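Activated BY transcription factor SSRB (PDB 2WNW) is a family 30 glycosyl hydrolase, with a TIM barrel joined to a beta sandwich, whose expression is switched on by the regulator SsrB. Local coordinates at residues N320-C325 with L393-F398; Y376-A381 with D402-L407; R382-S387 with G397-D402. All blocks are in the same frame, centred on the assembly; numbering follows the deposited sequence.

Contact 1 of 3, residues N320-C325 with L393-F398; sequences NFKSGC and LEEVGF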
# COMPACT_ATOMS: atom_id res chain seq x y z
N ASN A 320 -2.74 -6.93 -5.27
CA ASN A 320 -2.39 -8.21 -4.67
C ASN A 320 -0.89 -8.47 -4.74
O ASN A 320 -0.26 -8.76 -3.73
CB ASN A 320 -3.13 -9.35 -5.38
CG ASN A 320 -4.61 -9.40 -5.04
OD1 ASN A 320 -5.37 -10.16 -5.63
ND2 ASN A 320 -5.02 -8.59 -4.08
N PHE A 321 -0.32 -8.35 -5.93
CA PHE A 321 1.11 -8.60 -6.08
C PHE A 321 1.99 -7.60 -5.34
O PHE A 321 3.03 -7.97 -4.80
CB PHE A 321 1.47 -8.69 -7.56
CG PHE A 321 1.00 -9.97 -8.21
CD1 PHE A 321 1.50 -11.20 -7.79
CD2 PHE A 321 0.02 -9.95 -9.20
CE1 PHE A 321 1.05 -12.39 -8.35
CE2 PHE A 321 -0.44 -11.14 -9.77
CZ PHE A 321 0.07 -12.36 -9.34
N LYS A 322 1.57 -6.34 -5.28
CA LYS A 322 2.36 -5.35 -4.55
C LYS A 322 2.30 -5.68 -3.06
O LYS A 322 3.21 -5.33 -2.30
CB LYS A 322 1.81 -3.94 -4.76
CG LYS A 322 2.09 -3.36 -6.13
CD LYS A 322 2.86 -2.05 -6.03
CE LYS A 322 4.23 -2.25 -5.39
NZ LYS A 322 4.98 -0.96 -5.26
N SER A 323 1.24 -6.36 -2.65
CA SER A 323 1.05 -6.70 -1.24
C SER A 323 1.55 -8.06 -0.77
O SER A 323 1.40 -8.39 0.41
CB SER A 323 -0.43 -6.56 -0.89
OG SER A 323 -0.87 -5.25 -1.21
N GLY A 324 2.12 -8.87 -1.66
CA GLY A 324 2.66 -10.16 -1.24
C GLY A 324 2.05 -11.42 -1.84
O GLY A 324 2.39 -12.52 -1.42
N CYS A 325 1.16 -11.25 -2.82
CA CYS A 325 0.48 -12.37 -3.48
C CYS A 325 1.44 -13.31 -4.21
O CYS A 325 2.38 -12.87 -4.87
CB CYS A 325 -0.55 -11.82 -4.48
SG CYS A 325 -1.50 -13.08 -5.35
N LEU A 393 -1.57 6.06 -10.62
CA LEU A 393 -0.76 5.34 -11.60
C LEU A 393 -0.36 4.07 -10.85
O LEU A 393 0.65 4.04 -10.15
CB LEU A 393 0.47 6.15 -12.01
CG LEU A 393 0.21 7.20 -13.09
CD1 LEU A 393 1.44 8.08 -13.28
CD2 LEU A 393 -0.16 6.49 -14.39
N GLU A 394 -1.20 3.05 -10.98
CA GLU A 394 -0.97 1.77 -10.32
C GLU A 394 0.15 1.02 -11.02
O GLU A 394 0.21 0.99 -12.25
CB GLU A 394 -2.26 0.94 -10.34
CG GLU A 394 -3.42 1.62 -9.59
CD GLU A 394 -4.68 0.77 -9.56
OE1 GLU A 394 -4.56 -0.48 -9.60
OE2 GLU A 394 -5.78 1.33 -9.48
N GLU A 395 1.03 0.42 -10.24
CA GLU A 395 2.15 -0.30 -10.82
C GLU A 395 2.74 -1.38 -9.94
O GLU A 395 2.67 -1.31 -8.72
CB GLU A 395 3.26 0.71 -11.17
CG GLU A 395 3.78 1.53 -9.97
CD GLU A 395 4.71 0.74 -9.06
OE1 GLU A 395 5.44 -0.14 -9.58
OE2 GLU A 395 4.74 1.00 -7.84
N VAL A 396 3.31 -2.40 -10.58
CA VAL A 396 3.97 -3.49 -9.88
C VAL A 396 4.98 -4.10 -10.84
O VAL A 396 4.70 -4.25 -12.03
CB VAL A 396 2.97 -4.57 -9.39
CG1 VAL A 396 2.28 -5.24 -10.56
CG2 VAL A 396 3.70 -5.59 -8.52
N GLY A 397 6.17 -4.41 -10.33
CA GLY A 397 7.20 -4.98 -11.18
C GLY A 397 7.67 -6.34 -10.71
O GLY A 397 7.51 -6.70 -9.54
N PHE A 398 8.27 -7.09 -11.63
CA PHE A 398 8.77 -8.43 -11.35
C PHE A 398 10.14 -8.61 -12.01
O PHE A 398 10.50 -7.86 -12.91
CB PHE A 398 7.86 -9.50 -11.95
CG PHE A 398 6.41 -9.36 -11.59
CD1 PHE A 398 5.86 -10.16 -10.59
CD2 PHE A 398 5.58 -8.48 -12.28
CE1 PHE A 398 4.49 -10.10 -10.30
CE2 PHE A 398 4.22 -8.41 -11.99
CZ PHE A 398 3.67 -9.23 -11.01
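With CG of Phe321 turned opposite its carbonyl carbon (chi1 -73°), the ring leaves the last turn of helix 305-322 and comes up against Phe398, whose own CG, likewise opposite the carbonyl carbon, swings its CE1-CZ edge toward the helix. CZ of Phe398 lies 3.9 Å from CG of Phe321, over one face of that ring. The planes stand at 72° and the ring centroids are 5.5 Å apart, which defines an edge-to-face (T-shaped) pair. Phe48 also meets the Phe321 ring. Val396 extends the apolar patch: its CG2 methyl is 3.9 Å from Phe321 CB, and on the neighbouring side chain Lys322 CG lies 3.6 Å from Val396 CB, the two side chains running antiparallel alongside each other.

Helix 305-322 immediately precedes the last strand of the eight-stranded TIM barrel, 327-330, while strand 393-399 belongs to the beta sandwich, so these contacts form part of the interface between the two domains. The helix ends in a Schellman motif: Gly324 takes a positive phi, and Cys325 N bonds back to Asn320 O at 3.0 Å.

Beyond CG, the lysine chain bends twice and carries its ammonium to the carboxylate of Glu395, which folds back from a CB directed away from the helix. Lys322 NZ reaches Glu395 OE2 at 3.2 Å, on the syn side and 29° out of the carboxylate plane, a salt bridge of moderate length. The ammonium has a stronger partner in Ser276 OG of the second subunit, so the lysine ties the domain interface to the dimer contact. The other carboxylate oxygen, Glu395 OE1, accepts a hydrogen bond from Ser386 OG, which should help to fix the carboxylate's rotation.

Contact 2 of 3, residues Y376-A381 with D402-L407; sequences YVRPGA and DGERVL. With PO4 (phosphate ion), chain C.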
# COMPACT_ATOMS: atom_id res chain seq x y z
N TYR A 376 4.02 -12.16 -19.97
CA TYR A 376 5.41 -11.79 -19.74
C TYR A 376 6.07 -12.24 -18.44
O TYR A 376 7.30 -12.32 -18.38
CB TYR A 376 5.53 -10.27 -19.88
CG TYR A 376 4.75 -9.75 -21.05
CD1 TYR A 376 5.17 -9.99 -22.36
CD2 TYR A 376 3.53 -9.10 -20.86
CE1 TYR A 376 4.39 -9.60 -23.45
CE2 TYR A 376 2.74 -8.71 -21.93
CZ TYR A 376 3.17 -8.97 -23.22
OH TYR A 376 2.37 -8.64 -24.29
N VAL A 377 5.28 -12.51 -17.41
CA VAL A 377 5.84 -12.93 -16.13
C VAL A 377 5.80 -14.46 -16.03
O VAL A 377 4.76 -15.08 -16.25
CB VAL A 377 5.04 -12.31 -14.95
CG1 VAL A 377 5.68 -12.68 -13.63
CG2 VAL A 377 4.99 -10.79 -15.11
N ARG A 378 6.95 -15.05 -15.71
CA ARG A 378 7.06 -16.51 -15.63
C ARG A 378 7.07 -17.06 -14.21
O ARG A 378 7.41 -16.36 -13.26
CB ARG A 378 8.34 -16.97 -16.33
CG ARG A 378 8.48 -16.52 -17.78
CD ARG A 378 9.90 -16.05 -18.02
NE ARG A 378 10.19 -15.75 -19.42
CZ ARG A 378 11.26 -15.06 -19.82
NH1 ARG A 378 12.13 -14.60 -18.93
NH2 ARG A 378 11.46 -14.84 -21.11
N PRO A 379 6.70 -18.34 -14.05
CA PRO A 379 6.68 -18.97 -12.72
C PRO A 379 8.08 -18.85 -12.11
O PRO A 379 9.07 -18.98 -12.82
CB PRO A 379 6.32 -20.42 -13.04
CG PRO A 379 5.44 -20.29 -14.23
CD PRO A 379 6.19 -19.27 -15.07
N GLY A 380 8.14 -18.58 -10.81
CA GLY A 380 9.43 -18.44 -10.15
C GLY A 380 9.95 -17.01 -10.08
O GLY A 380 10.88 -16.72 -9.33
N ALA A 381 9.35 -16.12 -10.86
CA ALA A 381 9.76 -14.72 -10.84
C ALA A 381 9.47 -14.14 -9.46
O ALA A 381 8.65 -14.66 -8.71
CB ALA A 381 8.99 -13.94 -11.91
N ASP A 402 15.28 -15.52 -15.28
CA ASP A 402 16.43 -15.24 -16.14
C ASP A 402 16.94 -13.80 -16.04
O ASP A 402 17.83 -13.40 -16.79
CB ASP A 402 16.09 -15.58 -17.60
CG ASP A 402 15.18 -14.57 -18.25
OD1 ASP A 402 14.56 -13.74 -17.54
OD2 ASP A 402 15.07 -14.60 -19.49
N GLY A 403 16.37 -13.04 -15.11
CA GLY A 403 16.81 -11.67 -14.90
C GLY A 403 16.05 -10.58 -15.63
O GLY A 403 16.30 -9.40 -15.41
N GLU A 404 15.11 -10.97 -16.49
CA GLU A 404 14.34 -9.98 -17.23
C GLU A 404 13.44 -9.16 -16.30
O GLU A 404 12.71 -9.73 -15.49
CB GLU A 404 13.46 -10.66 -18.28
CG GLU A 404 12.81 -9.69 -19.26
CD GLU A 404 11.82 -10.36 -20.20
OE1 GLU A 404 11.66 -9.88 -21.34
OE2 GLU A 404 11.19 -11.36 -19.79
N ARG A 405 13.51 -7.84 -16.42
CA ARG A 405 12.68 -6.96 -15.61
C ARG A 405 11.34 -6.76 -16.32
O ARG A 405 11.29 -6.62 -17.54
CB ARG A 405 13.35 -5.59 -15.41
CG ARG A 405 14.56 -5.58 -14.45
CD ARG A 405 15.88 -5.89 -15.16
NE ARG A 405 17.02 -5.62 -14.29
CZ ARG A 405 17.46 -6.44 -13.34
NH1 ARG A 405 16.85 -7.59 -13.13
NH2 ARG A 405 18.48 -6.08 -12.58
N VAL A 406 10.25 -6.77 -15.55
CA VAL A 406 8.91 -6.59 -16.11
C VAL A 406 8.14 -5.61 -15.23
O VAL A 406 8.01 -5.83 -14.03
CB VAL A 406 8.13 -7.93 -16.14
CG1 VAL A 406 6.78 -7.72 -16.80
CG2 VAL A 406 8.92 -8.99 -16.89
N LEU A 407 7.62 -4.54 -15.82
CA LEU A 407 6.85 -3.56 -15.06
C LEU A 407 5.48 -3.34 -15.67
O LEU A 407 5.35 -3.04 -16.85
CB LEU A 407 7.59 -2.21 -15.01
CG LEU A 407 6.87 -1.13 -14.20
CD1 LEU A 407 6.96 -1.48 -12.72
CD2 LEU A 407 7.51 0.24 -14.44
P PO4 C . 19.47 -2.63 -13.21
O1 PO4 C . 18.31 -2.97 -14.07
O2 PO4 C . 20.46 -1.85 -13.99
O3 PO4 C . 19.01 -1.83 -12.04
O4 PO4 C . 20.10 -3.88 -12.72
O HOH W 1 8.72 -11.75 -20.79
O HOH W 2 12.87 -16.67 -16.93
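The guanidinium of Arg378 meets Asp402 OD1 edge-on and has Glu404 OE2 over one face; a water also lies above its plane, offset toward the rim. The edge contact is the shorter: Arg378 NH1 stands 2.9 Å from Asp402 OD1, with the carboxylate plane turned 82° from the guanidinium. Glu404 is set differently, its carboxylate only 25° from parallel and its OE2 3.5 Å from Arg378 NH1, too far above the plane for a hydrogen bond, leaving only charge attraction. The three residues form a salt-bridge network between the loop leading into strand 382-388 and the turn before strand 405-411, at one end of the beta sandwich.

Within that turn Asp402 makes an Asx turn, OD1 accepting from Glu404 N at 3.0 Å from above the carboxylate plane. Arg378 NH1 is nearly equidistant from both Asp402 oxygens, 3.0 Å from OD2; OD1 also serves the turn, and OD2 also bridges to Arg443. Asn400 adds to the join: its ND2 donates to both Tyr376 O and Glu404 OE2, and its OD1 accepts from Arg378 N. The same water bridges those two acceptors, donating to Tyr376 O and Glu404 OE2. The Glu404 chain, extended with CG opposite the backbone N (chi1 -170°), spans the distance to this group.

Beneath the charges the contact is apolar. Val406 CG1 packs 3.9 Å from Val377 CG2 and more loosely against Tyr376 CB. On the loop side, Arg378 to Ala381 is a type II beta turn, with Gly380 at positive phi.

Arg405 points elsewhere, to a phosphate ion probably from the crystallisation liquor, which meets its guanidinium edge-on: NE donates to O1 at 3.0 Å and NH2 to O4 at 2.7 Å.

Contact 3 of 3, residues R382-S387 with G397-D402; sequences RVMLSS and GFVNPD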
# COMPACT_ATOMS: atom_id res chain seq x y z
N ARG A 382 10.17 -13.06 -9.12
CA ARG A 382 9.93 -12.40 -7.85
C ARG A 382 9.48 -10.97 -8.08
O ARG A 382 9.90 -10.32 -9.05
CB ARG A 382 11.20 -12.40 -6.98
CG ARG A 382 11.49 -13.74 -6.32
CD ARG A 382 12.67 -13.65 -5.36
NE ARG A 382 12.96 -14.93 -4.72
CZ ARG A 382 12.36 -15.39 -3.62
NH1 ARG A 382 11.42 -14.66 -3.02
NH2 ARG A 382 12.69 -16.58 -3.14
N VAL A 383 8.60 -10.48 -7.22
CA VAL A 383 8.14 -9.11 -7.33
C VAL A 383 9.33 -8.26 -6.91
O VAL A 383 10.09 -8.65 -6.02
CB VAL A 383 6.96 -8.84 -6.37
CG1 VAL A 383 6.71 -7.34 -6.24
CG2 VAL A 383 5.71 -9.54 -6.90
N MET A 384 9.52 -7.11 -7.55
CA MET A 384 10.62 -6.24 -7.18
C MET A 384 10.08 -5.00 -6.48
O MET A 384 8.91 -4.66 -6.61
CB MET A 384 11.40 -5.79 -8.43
CG MET A 384 10.65 -4.81 -9.32
SD MET A 384 11.73 -4.07 -10.58
CE MET A 384 11.12 -4.85 -12.06
N LEU A 385 10.94 -4.34 -5.70
CA LEU A 385 10.54 -3.14 -5.01
C LEU A 385 10.38 -2.02 -6.04
O LEU A 385 11.21 -1.88 -6.94
CB LEU A 385 11.60 -2.73 -3.98
CG LEU A 385 11.41 -1.36 -3.32
CD1 LEU A 385 10.17 -1.41 -2.43
CD2 LEU A 385 12.65 -1.00 -2.50
N SER A 386 9.31 -1.25 -5.92
CA SER A 386 9.08 -0.12 -6.82
C SER A 386 8.14 0.84 -6.11
O SER A 386 7.46 0.46 -5.16
CB SER A 386 8.47 -0.59 -8.15
OG SER A 386 7.16 -1.11 -7.97
N SER A 387 8.12 2.09 -6.55
CA SER A 387 7.24 3.09 -5.96
C SER A 387 6.76 4.08 -7.01
O SER A 387 7.46 4.36 -7.98
CB SER A 387 7.95 3.84 -4.81
OG SER A 387 9.03 4.63 -5.28
N GLY A 397 6.17 -4.41 -10.33
CA GLY A 397 7.20 -4.98 -11.18
C GLY A 397 7.67 -6.34 -10.71
O GLY A 397 7.51 -6.70 -9.54
N PHE A 398 8.27 -7.09 -11.63
CA PHE A 398 8.77 -8.43 -11.35
C PHE A 398 10.14 -8.61 -12.01
O PHE A 398 10.50 -7.86 -12.91
CB PHE A 398 7.86 -9.50 -11.95
CG PHE A 398 6.41 -9.36 -11.59
CD1 PHE A 398 5.86 -10.16 -10.59
CD2 PHE A 398 5.58 -8.48 -12.28
CE1 PHE A 398 4.49 -10.10 -10.30
CE2 PHE A 398 4.22 -8.41 -11.99
CZ PHE A 398 3.67 -9.23 -11.01
N VAL A 399 10.87 -9.61 -11.55
CA VAL A 399 12.15 -9.96 -12.15
C VAL A 399 12.03 -11.45 -12.42
O VAL A 399 11.93 -12.25 -11.48
CB VAL A 399 13.35 -9.72 -11.21
CG1 VAL A 399 14.63 -10.15 -11.92
CG2 VAL A 399 13.44 -8.24 -10.83
N ASN A 400 11.99 -11.82 -13.69
CA ASN A 400 11.88 -13.23 -14.05
C ASN A 400 13.14 -13.99 -13.65
O ASN A 400 14.19 -13.39 -13.40
CB ASN A 400 11.63 -13.40 -15.55
CG ASN A 400 10.19 -13.10 -15.93
OD1 ASN A 400 9.26 -13.45 -15.19
ND2 ASN A 400 9.99 -12.46 -17.07
N PRO A 401 13.05 -15.32 -13.56
CA PRO A 401 14.20 -16.14 -13.18
C PRO A 401 15.45 -15.85 -14.00
O PRO A 401 16.56 -15.90 -13.47
CB PRO A 401 13.68 -17.56 -13.39
CG PRO A 401 12.24 -17.43 -13.01
CD PRO A 401 11.84 -16.16 -13.72
N ASP A 402 15.28 -15.52 -15.28
CA ASP A 402 16.43 -15.24 -16.14
C ASP A 402 16.94 -13.80 -16.04
O ASP A 402 17.83 -13.40 -16.79
CB ASP A 402 16.09 -15.58 -17.60
CG ASP A 402 15.18 -14.57 -18.25
OD1 ASP A 402 14.56 -13.74 -17.54
OD2 ASP A 402 15.07 -14.60 -19.49
O HOH W 3 6.63 -3.71 -7.56
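Arg382 opens the pairing with Val399 through two backbone bonds. Its N donates to Val399 O at 3.1 Å, and its O receives Val399 N at 2.8 Å, the shorter bond lying nearly along the C=O axis. The same Arg382 oxygen also takes a CA-H...O contact from Phe398. The arginine side chain itself turns to strand 41-44, where NH1 bonds Leu42 O.

Val383 faces Phe398 as a non-hydrogen-bonded pair, with CA atoms 4.1 Å apart. Its CG2, set opposite the carbonyl carbon, rests 3.7 Å from Phe398 CE1 in an oblique approach, on the sheet side that also carries the Phe321 contact.

Strands 382-388 and 393-399 form an antiparallel beta hairpin in the beta sandwich; the two short segments here run at 126°, diverging markedly from antiparallel, consistent with a twisted or coiled hairpin. At Met384, the backbone N donates to Gly397 O at 2.9 Å, but from 47° out of the carbonyl plane. The side chain, with chi1 at 71°, bends across Gly397, packing its CB 4.0 Å from Val399 CG2. Gly397 has no side chain to stand in the way of the methionine on the face carrying Arg382, Met384 and Val399.

Ser386 makes no direct hydrogen bond to 397-402. A water bridges instead: it donates to Met384 O and Ser386 OG and accepts from Gly397 N, the last at 2.9 Å. Beyond it, Ser387 OG meets His274 and Gln277 of the second subunit.

Following the chain, the end of helix 305-322 comes first, then the loop 376-381, then strand 382-388, strand 393-399 and strand 405-411. Contact 1 closes the longest loop, 67 residues between its segments, and ties the end of helix 305-322, the helix before the last barrel strand, to the sandwich. Contact 2 opens inside that loop and closes beyond it, so the two cross. Contact 3 closes a short hairpin of nine intervening residues within the span of contact 2, the two sharing Asp402, and it ends on the same strand as contact 1, sharing Gly397 and Phe398. Strand 393-399 therefore sits at the centre, between its two neighbours in the sheet, with Phe398 N bonded to Val406 O.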